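Local coordinates for protein HTH-type transcriptional regulator PrpR (Mycobacterium tuberculosis, PDB 6D2S) that regulates, as a transcription factor, expression of the enzymes that break down short-chain fatty acids through the glyoxylate and methylcitrate cycles, at residues D22-R27 and N128-A133; I41-L46 and Q90-L95; F134-R139 and C167-T172. All coordinates share one frame; numbering follows the deposited sequence.

In the fold
All three contacts are buried, and each uses at least one segment of the IrrE N-terminal-like region of PrpR, yet their chemistry differs with their place. Interaction 2 lies farthest from the centre of the chain and is wholly apolar, joining helices 39-51 and 84-99. Interaction 1, between helices 19-31 and 116-135, adds polar bonds beside an alanine-phenylalanine contact. Interaction 3 is the most central and rests largely on an arginine binding a backbone carbonyl. Helix 116-135 serves both interaction 1 and interaction 3, which are coupled by the salt bridge of Asp22 to Arg169. Phe134, at the end of that helix, packs on Leu43, Leu46 and Leu95, so it connects interaction 2 to the same framework.

Interaction 1: residues D22-R27 and N128-A133; sequences DMAAER and NYFAGA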
loop_
_atom_site.group_PDB
_atom_site.type_symbol
_atom_site.label_atom_id
_atom_site.label_comp_id
_atom_site.label_asym_id
_atom_site.label_seq_id
_atom_site.Cartn_x
_atom_site.Cartn_y
_atom_site.Cartn_z
ATOM N N ASP A 22 7.428 -10.228 -0.650
ATOM C CA ASP A 22 7.454 -9.485 -1.901
ATOM C C ASP A 22 7.802 -10.416 -3.060
ATOM O O ASP A 22 7.145 -10.399 -4.108
ATOM C CB ASP A 22 8.454 -8.330 -1.785
ATOM C CG ASP A 22 8.053 -7.122 -2.614
ATOM O OD1 ASP A 22 8.016 -7.249 -3.852
ATOM O OD2 ASP A 22 7.759 -6.061 -2.022
ATOM N N MET A 23 8.834 -11.246 -2.879
ATOM C CA MET A 23 9.228 -12.196 -3.919
ATOM C C MET A 23 8.175 -13.276 -4.130
ATOM O O MET A 23 7.949 -13.714 -5.266
ATOM C CB MET A 23 10.571 -12.838 -3.553
ATOM C CG MET A 23 11.725 -11.868 -3.528
ATOM S SD MET A 23 12.230 -11.449 -5.217
ATOM C CE MET A 23 13.048 -12.964 -5.728
ATOM N N ALA A 24 7.537 -13.747 -3.051
ATOM C CA ALA A 24 6.504 -14.767 -3.222
ATOM C C ALA A 24 5.342 -14.234 -4.056
ATOM O O ALA A 24 4.827 -14.933 -4.934
ATOM C CB ALA A 24 6.009 -15.262 -1.864
ATOM N N ALA A 25 4.926 -12.993 -3.798
ATOM C CA ALA A 25 3.851 -12.384 -4.579
ATOM C C ALA A 25 4.245 -12.261 -6.044
ATOM O O ALA A 25 3.475 -12.619 -6.945
ATOM C CB ALA A 25 3.504 -11.006 -4.005
ATOM N N GLU A 26 5.452 -11.749 -6.299
ATOM C CA GLU A 26 5.883 -11.536 -7.675
ATOM C C GLU A 26 6.023 -12.863 -8.412
ATOM O O GLU A 26 5.637 -12.981 -9.582
ATOM C CB GLU A 26 7.208 -10.759 -7.687
ATOM C CG GLU A 26 7.587 -10.265 -9.075
ATOM C CD GLU A 26 8.802 -9.350 -9.067
ATOM O OE1 GLU A 26 9.600 -9.421 -8.104
ATOM O OE2 GLU A 26 8.966 -8.573 -10.034
ATOM N N ARG A 27 6.569 -13.877 -7.741
ATOM C CA ARG A 27 6.704 -15.177 -8.393
ATOM C C ARG A 27 5.341 -15.810 -8.647
ATOM O O ARG A 27 5.117 -16.412 -9.706
ATOM C CB ARG A 27 7.600 -16.091 -7.553
ATOM C CG ARG A 27 9.046 -15.587 -7.497
ATOM C CD ARG A 27 10.006 -16.533 -6.774
ATOM N NE ARG A 27 9.843 -16.500 -5.321
ATOM C CZ ARG A 27 10.815 -16.777 -4.457
ATOM N NH1 ARG A 27 12.025 -17.092 -4.897
ATOM N NH2 ARG A 27 10.579 -16.728 -3.153
ATOM N N ASN A 128 -1.758 -7.677 4.014
ATOM C CA ASN A 128 -1.977 -6.484 3.199
ATOM C C ASN A 128 -0.742 -6.154 2.375
ATOM O O ASN A 128 -0.857 -5.745 1.214
ATOM C CB ASN A 128 -2.333 -5.279 4.073
ATOM C CG ASN A 128 -3.715 -5.371 4.669
ATOM O OD1 ASN A 128 -4.601 -6.028 4.127
ATOM N ND2 ASN A 128 -3.906 -4.708 5.791
ATOM N N TYR A 129 0.446 -6.265 2.981
ATOM C CA TYR A 129 1.684 -6.041 2.231
ATOM C C TYR A 129 1.765 -6.968 1.023
ATOM O O TYR A 129 2.085 -6.539 -0.100
ATOM C CB TYR A 129 2.905 -6.238 3.155
ATOM C CG TYR A 129 4.234 -6.017 2.440
ATOM C CD1 TYR A 129 4.768 -7.000 1.623
ATOM C CD2 TYR A 129 4.939 -4.817 2.585
ATOM C CE1 TYR A 129 5.967 -6.805 0.947
ATOM C CE2 TYR A 129 6.138 -4.608 1.912
ATOM C CZ TYR A 129 6.648 -5.611 1.100
ATOM O OH TYR A 129 7.844 -5.424 0.436
ATOM N N PHE A 130 1.514 -8.259 1.245
ATOM C CA PHE A 130 1.506 -9.225 0.149
ATOM C C PHE A 130 0.523 -8.819 -0.942
ATOM O O PHE A 130 0.839 -8.914 -2.137
ATOM C CB PHE A 130 1.154 -10.614 0.692
ATOM C CG PHE A 130 1.039 -11.673 -0.370
ATOM C CD1 PHE A 130 2.143 -12.430 -0.743
ATOM C CD2 PHE A 130 -0.184 -11.916 -0.992
ATOM C CE1 PHE A 130 2.029 -13.418 -1.714
ATOM C CE2 PHE A 130 -0.300 -12.896 -1.960
ATOM C CZ PHE A 130 0.803 -13.647 -2.322
ATOM N N ALA A 131 -0.683 -8.389 -0.554
ATOM C CA ALA A 131 -1.681 -8.015 -1.557
ATOM C C ALA A 131 -1.186 -6.849 -2.402
ATOM O O ALA A 131 -1.331 -6.855 -3.626
ATOM C CB ALA A 131 -3.013 -7.665 -0.890
ATOM N N GLY A 132 -0.572 -5.850 -1.768
ATOM C CA GLY A 132 0.026 -4.763 -2.533
ATOM C C GLY A 132 1.122 -5.240 -3.469
ATOM O O GLY A 132 1.255 -4.740 -4.588
ATOM N N ALA A 133 1.934 -6.199 -3.020
ATOM C CA ALA A 133 3.041 -6.679 -3.835
ATOM C C ALA A 133 2.571 -7.627 -4.927
ATOM O O ALA A 133 3.301 -7.843 -5.895
ATOM C CB ALA A 133 4.096 -7.368 -2.966
HETATM O O HOH W 1 6.089 -8.107 -6.046
#
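Helix segments 22-27 and 128-133 run in the same general direction, 41° apart, and their axes approach to 8.5 Å, the CA atoms of Asp22 and Ala133 being the nearest pair. Small residues permit this closeness: Ala25 CB lies 3.8 Å from Ala133 CB. The same methyl sits over one face of the Phe130 ring in a CH-pi contact, 4.1 Å from the ring centroid. Phe130 reaches it because CG stands anti to the backbone N (chi1 177°), which brings CE1 to 3.5 Å from Ala25 CA. On the polar side, the Asp22 and Tyr129 side chains lie roughly perpendicular. Tyr129 OH donates a weak hydrogen bond to Asp22 OD2, 2.5 Å away, while Asp22 CB lies at the ring edge in its plane. A water bridges the other carboxylate oxygen, Asp22 OD1, to Ala133 O, at 3.0 and 2.8 Å from the two. Salt bridges to Arg169 and Arg175 also bind the Asp22 oxygens and would be expected to stabilise its negative charge. Tyr129 OH additionally accepts from Ile18 N. Beyond the pair, helix 84-99 packs against Phe130 and Ala131, helix 138-147 meets Asp22 and Glu26 through Tyr138, and helix 163-170 brings Arg169 against Tyr129 and Ala133.

Interaction 2: residues I41-L46 and Q90-L95; sequences IQLAEL and QIATQL
Leu43 and Leu95 meet with their side chains roughly perpendicular, touching through one methyl each, Leu43 CD2 and Leu95 CD2, at 4.1 Å. Leu46 lies across Leu95 in the same manner and brings its own CD2 to 4.2 Å from Leu95 CD2, so a single methyl of the second helix meets branches from two successive turns of the first. Leu95 presents that methyl with CG anti to the backbone N (chi1 164°). The other branch of Leu43 has a different partner: CD1 rests against Ala92 CB at 4.0 Å. Nearer the backbone, Leu43 CB takes the branch methyl of Ile91, CG2, at 3.8 Å. Leu43 therefore touches three residues of segment 90-95 with three different atoms, all by van der Waals contact. The axes stand 9.8 Å apart and cross at 27°, a wider spacing that accommodates these branched side chains. Phe134 of helix 116-135 covers Leu43, and Met47, one residue beyond segment 41-46, packs on Ile91 and Leu95. Helix 39-51 thus packs against helix 84-99 of the IrrE N-terminal-like region, and the two, joined in sequence through strands 54-58, 67-70 and 75-79, meet through aliphatic side chains at a shallow angle, as helices commonly do in a buried core.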
loop_
_atom_site.group_PDB
_atom_site.type_symbol
_atom_site.label_atom_id
_atom_site.label_comp_id
_atom_site.label_asym_id
_atom_site.label_seq_id
_atom_site.Cartn_x
_atom_site.Cartn_y
_atom_site.Cartn_z
ATOM N N ILE A 41 -10.648 -10.842 -11.528
ATOM C CA ILE A 41 -11.107 -12.085 -12.140
ATOM C C ILE A 41 -9.991 -13.122 -12.150
ATOM O O ILE A 41 -10.227 -14.315 -11.926
ATOM C CB ILE A 41 -11.623 -11.814 -13.570
ATOM C CG1 ILE A 41 -12.525 -10.578 -13.588
ATOM C CG2 ILE A 41 -12.349 -13.035 -14.112
ATOM C CD1 ILE A 41 -13.734 -10.686 -12.672
ATOM N N GLN A 42 -8.765 -12.693 -12.464
ATOM C CA GLN A 42 -7.643 -13.622 -12.527
ATOM C C GLN A 42 -7.334 -14.216 -11.159
ATOM O O GLN A 42 -7.035 -15.413 -11.043
ATOM C CB GLN A 42 -6.414 -12.904 -13.082
ATOM C CG GLN A 42 -6.615 -12.369 -14.505
ATOM C CD GLN A 42 -5.415 -11.564 -14.966
ATOM O OE1 GLN A 42 -4.323 -12.107 -15.112
ATOM N NE2 GLN A 42 -5.601 -10.260 -15.155
ATOM N N LEU A 43 -7.374 -13.385 -10.113
ATOM C CA LEU A 43 -7.160 -13.887 -8.760
ATOM C C LEU A 43 -8.259 -14.855 -8.347
ATOM O O LEU A 43 -7.995 -15.835 -7.642
ATOM C CB LEU A 43 -7.077 -12.720 -7.774
ATOM C CG LEU A 43 -5.649 -12.193 -7.585
ATOM C CD1 LEU A 43 -5.661 -10.781 -7.012
ATOM C CD2 LEU A 43 -4.876 -13.134 -6.659
ATOM N N ALA A 44 -9.503 -14.584 -8.741
ATOM C CA ALA A 44 -10.580 -15.521 -8.418
ATOM C C ALA A 44 -10.312 -16.893 -9.029
ATOM O O ALA A 44 -10.580 -17.928 -8.406
ATOM C CB ALA A 44 -11.926 -14.973 -8.907
ATOM N N GLU A 45 -9.791 -16.916 -10.258
ATOM C CA GLU A 45 -9.420 -18.175 -10.897
ATOM C C GLU A 45 -8.288 -18.862 -10.144
ATOM O O GLU A 45 -8.341 -20.073 -9.900
ATOM C CB GLU A 45 -9.024 -17.922 -12.357
ATOM C CG GLU A 45 -8.740 -19.179 -13.157
ATOM C CD GLU A 45 -8.375 -18.881 -14.602
ATOM O OE1 GLU A 45 -7.246 -19.219 -15.020
ATOM O OE2 GLU A 45 -9.217 -18.299 -15.319
ATOM N N LEU A 46 -7.240 -18.108 -9.785
ATOM C CA LEU A 46 -6.143 -18.686 -9.011
ATOM C C LEU A 46 -6.648 -19.267 -7.692
ATOM O O LEU A 46 -6.275 -20.384 -7.306
ATOM C CB LEU A 46 -5.065 -17.624 -8.762
ATOM C CG LEU A 46 -3.837 -17.983 -7.928
ATOM C CD1 LEU A 46 -3.127 -19.179 -8.524
ATOM C CD2 LEU A 46 -2.884 -16.784 -7.839
ATOM N N GLN A 90 -8.556 -7.322 -1.877
ATOM C CA GLN A 90 -9.165 -8.180 -0.865
ATOM C C GLN A 90 -8.851 -9.649 -1.113
ATOM O O GLN A 90 -8.572 -10.396 -0.171
ATOM C CB GLN A 90 -10.679 -7.971 -0.843
ATOM C CG GLN A 90 -11.087 -6.597 -0.377
ATOM C CD GLN A 90 -10.506 -6.262 0.985
ATOM O OE1 GLN A 90 -10.655 -7.028 1.938
ATOM N NE2 GLN A 90 -9.857 -5.104 1.088
ATOM N N ILE A 91 -8.948 -10.092 -2.371
ATOM C CA ILE A 91 -8.711 -11.496 -2.682
ATOM C C ILE A 91 -7.263 -11.857 -2.412
ATOM O O ILE A 91 -6.965 -12.922 -1.855
ATOM C CB ILE A 91 -9.100 -11.796 -4.143
ATOM C CG1 ILE A 91 -10.573 -11.461 -4.375
ATOM C CG2 ILE A 91 -8.810 -13.266 -4.473
ATOM C CD1 ILE A 91 -10.936 -11.274 -5.889
ATOM N N ALA A 92 -6.336 -10.977 -2.799
ATOM C CA ALA A 92 -4.927 -11.266 -2.573
ATOM C C ALA A 92 -4.582 -11.227 -1.089
ATOM O O ALA A 92 -3.699 -11.970 -0.641
ATOM C CB ALA A 92 -4.056 -10.272 -3.366
ATOM N N THR A 93 -5.275 -10.391 -0.314
ATOM C CA THR A 93 -5.089 -10.408 1.134
ATOM C C THR A 93 -5.483 -11.761 1.707
ATOM O O THR A 93 -4.730 -12.359 2.484
ATOM C CB THR A 93 -5.882 -9.279 1.796
ATOM O OG1 THR A 93 -5.358 -8.017 1.372
ATOM C CG2 THR A 93 -5.752 -9.359 3.332
ATOM N N GLN A 94 -6.641 -12.292 1.285
ATOM C CA GLN A 94 -7.054 -13.617 1.748
ATOM C C GLN A 94 -6.113 -14.704 1.240
ATOM O O GLN A 94 -5.852 -15.685 1.950
ATOM C CB GLN A 94 -8.495 -13.910 1.310
ATOM C CG GLN A 94 -9.093 -15.136 1.996
ATOM C CD GLN A 94 -9.240 -14.918 3.485
ATOM O OE1 GLN A 94 -8.932 -15.799 4.301
ATOM N NE2 GLN A 94 -9.714 -13.734 3.854
ATOM N N LEU A 95 -5.587 -14.548 0.018
ATOM C CA LEU A 95 -4.616 -15.505 -0.507
ATOM C C LEU A 95 -3.396 -15.595 0.403
ATOM O O LEU A 95 -2.884 -16.691 0.673
ATOM C CB LEU A 95 -4.194 -15.101 -1.925
ATOM C CG LEU A 95 -2.918 -15.728 -2.521
ATOM C CD1 LEU A 95 -2.953 -17.230 -2.491
ATOM C CD2 LEU A 95 -2.695 -15.229 -3.961
#

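Interaction 3: residues F134-R139 and C167-T172; sequences FLLPYR and CHRLST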
loop_
_atom_site.group_PDB
_atom_site.type_symbol
_atom_site.label_atom_id
_atom_site.label_comp_id
_atom_site.label_asym_id
_atom_site.label_seq_id
_atom_site.Cartn_x
_atom_site.Cartn_y
_atom_site.Cartn_z
ATOM N N PHE A 134 1.361 -8.176 -4.800
ATOM C CA PHE A 134 0.798 -9.002 -5.865
ATOM C C PHE A 134 0.147 -8.140 -6.951
ATOM O O PHE A 134 0.372 -8.353 -8.153
ATOM C CB PHE A 134 -0.222 -9.978 -5.259
ATOM C CG PHE A 134 -0.617 -11.086 -6.198
ATOM C CD1 PHE A 134 -1.500 -10.844 -7.239
ATOM C CD2 PHE A 134 -0.085 -12.353 -6.058
ATOM C CE1 PHE A 134 -1.850 -11.852 -8.127
ATOM C CE2 PHE A 134 -0.430 -13.360 -6.953
ATOM C CZ PHE A 134 -1.315 -13.103 -7.978
ATOM N N LEU A 135 -0.679 -7.169 -6.540
ATOM C CA LEU A 135 -1.292 -6.240 -7.491
ATOM C C LEU A 135 -0.254 -5.402 -8.217
ATOM O O LEU A 135 -0.466 -5.006 -9.372
ATOM C CB LEU A 135 -2.263 -5.307 -6.768
ATOM C CG LEU A 135 -3.689 -5.841 -6.612
ATOM C CD1 LEU A 135 -3.681 -7.184 -5.887
ATOM C CD2 LEU A 135 -4.526 -4.817 -5.882
ATOM N N LEU A 136 0.848 -5.081 -7.544
ATOM C CA LEU A 136 1.884 -4.209 -8.086
ATOM C C LEU A 136 3.201 -4.969 -8.010
ATOM O O LEU A 136 4.048 -4.702 -7.144
ATOM C CB LEU A 136 1.940 -2.889 -7.318
ATOM C CG LEU A 136 0.574 -2.199 -7.230
ATOM C CD1 LEU A 136 0.608 -1.060 -6.181
ATOM C CD2 LEU A 136 0.164 -1.679 -8.619
ATOM N N PRO A 137 3.390 -5.947 -8.891
ATOM C CA PRO A 137 4.589 -6.790 -8.813
ATOM C C PRO A 137 5.848 -5.949 -8.972
ATOM O O PRO A 137 5.915 -5.043 -9.808
ATOM C CB PRO A 137 4.404 -7.788 -9.968
ATOM C CG PRO A 137 3.414 -7.144 -10.886
ATOM C CD PRO A 137 2.490 -6.360 -9.983
ATOM N N TYR A 138 6.866 -6.285 -8.177
ATOM C CA TYR A 138 7.946 -5.336 -7.903
ATOM C C TYR A 138 8.608 -4.807 -9.174
ATOM O O TYR A 138 8.676 -3.590 -9.387
ATOM C CB TYR A 138 8.994 -5.980 -6.979
ATOM C CG TYR A 138 9.925 -4.957 -6.365
ATOM C CD1 TYR A 138 10.945 -4.378 -7.124
ATOM C CD2 TYR A 138 9.777 -4.560 -5.040
ATOM C CE1 TYR A 138 11.793 -3.427 -6.581
ATOM C CE2 TYR A 138 10.632 -3.597 -4.482
ATOM C CZ TYR A 138 11.636 -3.044 -5.263
ATOM O OH TYR A 138 12.484 -2.103 -4.721
ATOM N N ARG A 139 9.170 -5.696 -10.003
ATOM C CA ARG A 139 9.976 -5.211 -11.117
ATOM C C ARG A 139 9.122 -4.449 -12.119
ATOM O O ARG A 139 9.542 -3.414 -12.651
ATOM C CB ARG A 139 10.695 -6.375 -11.809
ATOM C CG ARG A 139 11.813 -7.005 -10.990
ATOM C CD ARG A 139 12.560 -8.033 -11.824
ATOM N NE ARG A 139 13.623 -8.695 -11.075
ATOM C CZ ARG A 139 14.393 -9.662 -11.567
ATOM N NH1 ARG A 139 14.220 -10.083 -12.814
ATOM N NH2 ARG A 139 15.337 -10.209 -10.813
ATOM N N CYS A 167 0.828 5.007 -3.476
ATOM C CA CYS A 167 1.772 5.668 -2.567
ATOM C C CYS A 167 2.395 4.668 -1.609
ATOM O O CYS A 167 3.607 4.685 -1.364
ATOM C CB CYS A 167 1.086 6.772 -1.768
ATOM S SG CYS A 167 0.676 8.221 -2.694
ATOM N N HIS A 168 1.573 3.801 -1.024
ATOM C CA HIS A 168 2.140 2.832 -0.102
ATOM C C HIS A 168 3.145 1.942 -0.813
ATOM O O HIS A 168 4.241 1.695 -0.297
ATOM C CB HIS A 168 1.052 1.990 0.563
ATOM C CG HIS A 168 1.590 1.118 1.653
ATOM N ND1 HIS A 168 2.158 -0.113 1.405
ATOM C CD2 HIS A 168 1.700 1.321 2.987
ATOM C CE1 HIS A 168 2.576 -0.641 2.541
ATOM N NE2 HIS A 168 2.311 0.210 3.517
ATOM N N ARG A 169 2.812 1.470 -2.017
ATOM C CA ARG A 169 3.765 0.619 -2.727
ATOM C C ARG A 169 5.059 1.367 -3.048
ATOM O O ARG A 169 6.156 0.800 -2.945
ATOM C CB ARG A 169 3.141 0.063 -4.010
ATOM C CG ARG A 169 4.025 -0.960 -4.692
ATOM C CD ARG A 169 4.096 -2.274 -3.880
ATOM N NE ARG A 169 4.693 -3.380 -4.648
ATOM C CZ ARG A 169 5.710 -4.140 -4.231
ATOM N NH1 ARG A 169 6.292 -3.908 -3.057
ATOM N NH2 ARG A 169 6.146 -5.145 -4.991
ATOM N N LEU A 170 4.961 2.630 -3.465
ATOM C CA LEU A 170 6.185 3.386 -3.736
ATOM C C LEU A 170 7.073 3.439 -2.493
ATOM O O LEU A 170 8.308 3.382 -2.594
ATOM C CB LEU A 170 5.844 4.802 -4.222
ATOM C CG LEU A 170 5.234 4.924 -5.626
ATOM C CD1 LEU A 170 4.708 6.344 -5.864
ATOM C CD2 LEU A 170 6.289 4.576 -6.684
ATOM N N SER A 171 6.465 3.508 -1.319
ATOM C CA SER A 171 7.224 3.573 -0.072
ATOM C C SER A 171 7.827 2.229 0.339
ATOM O O SER A 171 8.561 2.184 1.334
ATOM C CB SER A 171 6.337 4.102 1.062
ATOM O OG SER A 171 5.500 3.081 1.598
ATOM N N THR A 172 7.545 1.148 -0.382
ATOM C CA THR A 172 8.128 -0.158 -0.087
ATOM C C THR A 172 9.268 -0.540 -1.024
ATOM O O THR A 172 9.769 -1.662 -0.921
ATOM C CB THR A 172 7.064 -1.276 -0.151
ATOM O OG1 THR A 172 6.600 -1.443 -1.507
ATOM C CG2 THR A 172 5.881 -0.967 0.775
#
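Leu136, the first residue to leave helical geometry after helix 116-135, meets Arg169 with both its side chain and its carbonyl. Leu136 CD1 lies 3.5 Å from Arg169 CB, the two side chains running alongside one another and pointing opposite ways. One guanidinium edge holds the carbonyl oxygen of Leu136, with Arg169 NE at 2.9 Å and NH2 at 3.0 Å, both donors lying in the carbonyl plane and the oxygen in the guanidinium plane. The N-H...O angle is 153° for NE and 142° for NH2, the moderate bending expected when two donors share one acceptor. A bend at chi2 (70°) in Arg169 helps to place the group there. Pro137 then takes the N-cap position, and Tyr138 opens the next helix. Tyr138 CB lies 3.6 Å from Arg169 NH2, the ring and guanidinium planes nearly perpendicular, and Thr172 O sits at the ring edge. On the arginine's own segment, Thr172 OG1 accepts from NH1, which also meets Asp22, and donates to Arg169 O, which helps fix the guanidinium's rotation. The contact ties the turn between helices 116-135 and 138-147 to the end of helix 163-170. Phe141 of helix 138-147 packs on Leu136 and Arg169, and Phe159 of helix 152-159 on Leu136.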